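Long-range contact in periplasmic protein TorT (Vibrio parahaemolyticus, PDB 3O1I), which probably binds a small ligand in the periplasm as a solute-binding protein and takes part in signalling linked to trimethylamine N-oxide respiration: residues 135-140 and 195-200. Sequence-based numbering, arbitrary orientation.
Sequences GKTNIA and IDYIVG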
ATOM      1  N   GLY D 135     -19.632  38.351  28.319  1.00 83.48           N
ATOM      2  CA  GLY D 135     -20.497  37.183  28.270  1.00 82.13           C
ATOM      3  C   GLY D 135     -19.688  35.905  28.132  1.00 81.56           C
ATOM      4  O   GLY D 135     -18.981  35.732  27.136  1.00 81.75           O
ATOM      5  N   LYS D 136     -19.782  35.015  29.118  1.00 80.28           N
ATOM      6  CA  LYS D 136     -19.043  33.757  29.090  1.00 79.54           C
ATOM      7  C   LYS D 136     -18.980  33.144  27.701  1.00 79.39           C
ATOM      8  O   LYS D 136     -20.006  32.839  27.098  1.00 79.98           O
ATOM      9  CB  LYS D 136     -19.662  32.743  30.050  1.00 79.84           C
ATOM     10  CG  LYS D 136     -19.066  31.348  29.907  1.00 79.87           C
ATOM     11  CD  LYS D 136     -19.376  30.464  31.101  1.00 80.05           C
ATOM     12  CE  LYS D 136     -18.711  29.104  30.949  1.00 79.56           C
ATOM     13  NZ  LYS D 136     -18.888  28.281  32.169  1.00 79.81           N
ATOM     14  N   THR D 137     -17.764  32.956  27.200  1.00 78.62           N
ATOM     15  CA  THR D 137     -17.558  32.388  25.877  1.00 77.68           C
ATOM     16  C   THR D 137     -16.811  31.061  25.983  1.00 77.44           C
ATOM     17  O   THR D 137     -15.655  31.025  26.399  1.00 78.04           O
ATOM     18  CB  THR D 137     -16.750  33.367  24.991  1.00 77.29           C
ATOM     19  OG1 THR D 137     -17.419  34.634  24.941  1.00 76.53           O
ATOM     20  CG2 THR D 137     -16.607  32.830  23.577  1.00 76.95           C
ATOM     21  N   ASN D 138     -17.477  29.969  25.614  1.00 77.38           N
ATOM     22  CA  ASN D 138     -16.860  28.645  25.667  1.00 76.98           C
ATOM     23  C   ASN D 138     -16.025  28.396  24.416  1.00 75.75           C
ATOM     24  O   ASN D 138     -16.505  28.538  23.288  1.00 75.11           O
ATOM     25  CB  ASN D 138     -17.928  27.557  25.822  1.00 78.25           C
ATOM     26  CG  ASN D 138     -18.599  27.594  27.188  1.00 80.40           C
ATOM     27  OD1 ASN D 138     -17.928  27.580  28.219  1.00 81.65           O
ATOM     28  ND2 ASN D 138     -19.926  27.640  27.199  1.00 82.71           N
ATOM     29  N   ILE D 139     -14.768  28.024  24.630  1.00 74.11           N
ATOM     30  CA  ILE D 139     -13.840  27.790  23.532  1.00 72.76           C
ATOM     31  C   ILE D 139     -13.242  26.374  23.575  1.00 70.08           C
ATOM     32  O   ILE D 139     -13.177  25.743  24.637  1.00 68.28           O
ATOM     33  CB  ILE D 139     -12.709  28.859  23.576  1.00 74.17           C
ATOM     34  CG1 ILE D 139     -11.886  28.813  22.290  1.00 75.54           C
ATOM     35  CG2 ILE D 139     -11.819  28.631  24.807  1.00 75.00           C
ATOM     36  CD1 ILE D 139     -10.674  29.725  22.301  1.00 76.72           C
ATOM     37  N   ALA D 140     -12.806  25.881  22.417  1.00 67.16           N
ATOM     38  CA  ALA D 140     -12.220  24.544  22.315  1.00 65.61           C
ATOM     39  C   ALA D 140     -10.783  24.588  21.812  1.00 63.57           C
ATOM     40  O   ALA D 140     -10.519  25.148  20.756  1.00 63.43           O
ATOM     41  CB  ALA D 140     -13.062  23.682  21.383  1.00 65.10           C
ATOM     42  N   ILE D 195     -19.485  24.842  22.094  1.00 81.33           N
ATOM     43  CA  ILE D 195     -18.358  25.521  21.482  1.00 79.19           C
ATOM     44  C   ILE D 195     -18.656  26.732  20.622  1.00 78.08           C
ATOM     45  O   ILE D 195     -19.362  26.648  19.618  1.00 76.67           O
ATOM     46  CB  ILE D 195     -17.510  24.542  20.661  1.00 78.63           C
ATOM     47  CG1 ILE D 195     -17.198  23.308  21.511  1.00 78.22           C
ATOM     48  CG2 ILE D 195     -16.224  25.221  20.208  1.00 77.47           C
ATOM     49  CD1 ILE D 195     -16.625  23.630  22.884  1.00 76.13           C
ATOM     50  N   ASP D 196     -18.080  27.858  21.036  1.00 77.64           N
ATOM     51  CA  ASP D 196     -18.207  29.129  20.336  1.00 77.18           C
ATOM     52  C   ASP D 196     -17.048  29.249  19.349  1.00 76.27           C
ATOM     53  O   ASP D 196     -17.260  29.464  18.150  1.00 75.60           O
ATOM     54  CB  ASP D 196     -18.155  30.285  21.333  1.00 77.53           C
ATOM     55  CG  ASP D 196     -19.370  30.327  22.237  1.00 78.99           C
ATOM     56  OD1 ASP D 196     -20.479  30.564  21.718  1.00 79.17           O
ATOM     57  OD2 ASP D 196     -19.219  30.120  23.462  1.00 79.35           O
ATOM     58  N   TYR D 197     -15.825  29.098  19.865  1.00 75.04           N
ATOM     59  CA  TYR D 197     -14.609  29.174  19.051  1.00 72.43           C
ATOM     60  C   TYR D 197     -13.743  27.926  19.173  1.00 70.74           C
ATOM     61  O   TYR D 197     -13.833  27.173  20.149  1.00 71.03           O
ATOM     62  CB  TYR D 197     -13.727  30.355  19.472  1.00 71.92           C
ATOM     63  CG  TYR D 197     -14.375  31.709  19.421  1.00 71.06           C
ATOM     64  CD1 TYR D 197     -14.690  32.391  20.596  1.00 70.91           C
ATOM     65  CD2 TYR D 197     -14.643  32.326  18.204  1.00 70.98           C
ATOM     66  CE1 TYR D 197     -15.253  33.661  20.558  1.00 71.94           C
ATOM     67  CE2 TYR D 197     -15.209  33.594  18.151  1.00 71.67           C
ATOM     68  CZ  TYR D 197     -15.510  34.260  19.329  1.00 72.71           C
ATOM     69  OH  TYR D 197     -16.046  35.527  19.270  1.00 72.95           O
ATOM     70  N   ILE D 198     -12.895  27.735  18.168  1.00 68.84           N
ATOM     71  CA  ILE D 198     -11.936  26.642  18.139  1.00 66.76           C
ATOM     72  C   ILE D 198     -10.586  27.295  17.843  1.00 65.61           C
ATOM     73  O   ILE D 198     -10.409  27.949  16.809  1.00 63.76           O
ATOM     74  CB  ILE D 198     -12.188  25.618  17.001  1.00 67.00           C
ATOM     75  CG1 ILE D 198     -13.544  24.942  17.145  1.00 66.98           C
ATOM     76  CG2 ILE D 198     -11.116  24.540  17.042  1.00 65.08           C
ATOM     77  CD1 ILE D 198     -13.861  24.031  15.960  1.00 67.31           C
ATOM     78  N   VAL D 199      -9.645  27.144  18.762  1.00 64.40           N
ATOM     79  CA  VAL D 199      -8.306  27.673  18.556  1.00 63.32           C
ATOM     80  C   VAL D 199      -7.363  26.488  18.482  1.00 61.15           C
ATOM     81  O   VAL D 199      -7.211  25.741  19.451  1.00 59.76           O
ATOM     82  CB  VAL D 199      -7.866  28.619  19.695  1.00 64.30           C
ATOM     83  CG1 VAL D 199      -8.652  29.896  19.613  1.00 66.92           C
ATOM     84  CG2 VAL D 199      -8.080  27.976  21.047  1.00 64.79           C
ATOM     85  N   GLY D 200      -6.750  26.297  17.319  1.00 59.01           N
ATOM     86  CA  GLY D 200      -5.836  25.185  17.170  1.00 58.39           C
ATOM     87  C   GLY D 200      -4.776  25.378  16.108  1.00 57.13           C
ATOM     88  O   GLY D 200      -4.573  26.487  15.615  1.00 58.53           O
TER
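A140 faces Y197 and V199 through its backbone: its N donates to Y197 O at 2.8 Å, and its O accepts from V199 N at 3.0 Å. One residue thus gives to and takes from the two neighbours of I198, the parallel-strand pattern. Upstream this breaks off: N138 O, which would take Y197 N in a continuous parallel pair, accepts D196 N instead, at 2.8 Å, where D196 turns to helix-like backbone angles. The D196 carboxylate serves N138 N: OD2 receives it at 2.8 Å through its anti lone pair, in a bond bent to 132°, so one aspartate binds both N-H and C=O of N138. CG turned back beside its own backbone N (chi1 -68°) brings the carboxylate there, near the start of strand 137-142.

The side chains sort onto two faces. On one, the CG1 branch of I139 lies anti to the backbone N (chi1 -169°), laying CG1 against Y197 CB at 3.7 Å, and the extended chain carries CD1 at about a right angle across both methyls of V199. T137 CG2 meets the Y197 ring obliquely, and Y197 OH is hydrogen-bonded to H130; L126 of helix 116-127 covers I139, Y197 and V199. On the other face A140 CB rests on I195 CG2 at 3.7 Å, and V189 of helix 179-192 packs on A140, I195 and I198.

Strand 167-172 flanks 137-142 and strand 222-225 flanks 197-200, making these the two central strands, in order 2-1-3-4, of a parallel sheet between helices: the Rossmann-like core of one lobe of a LacI-related periplasmic binding protein.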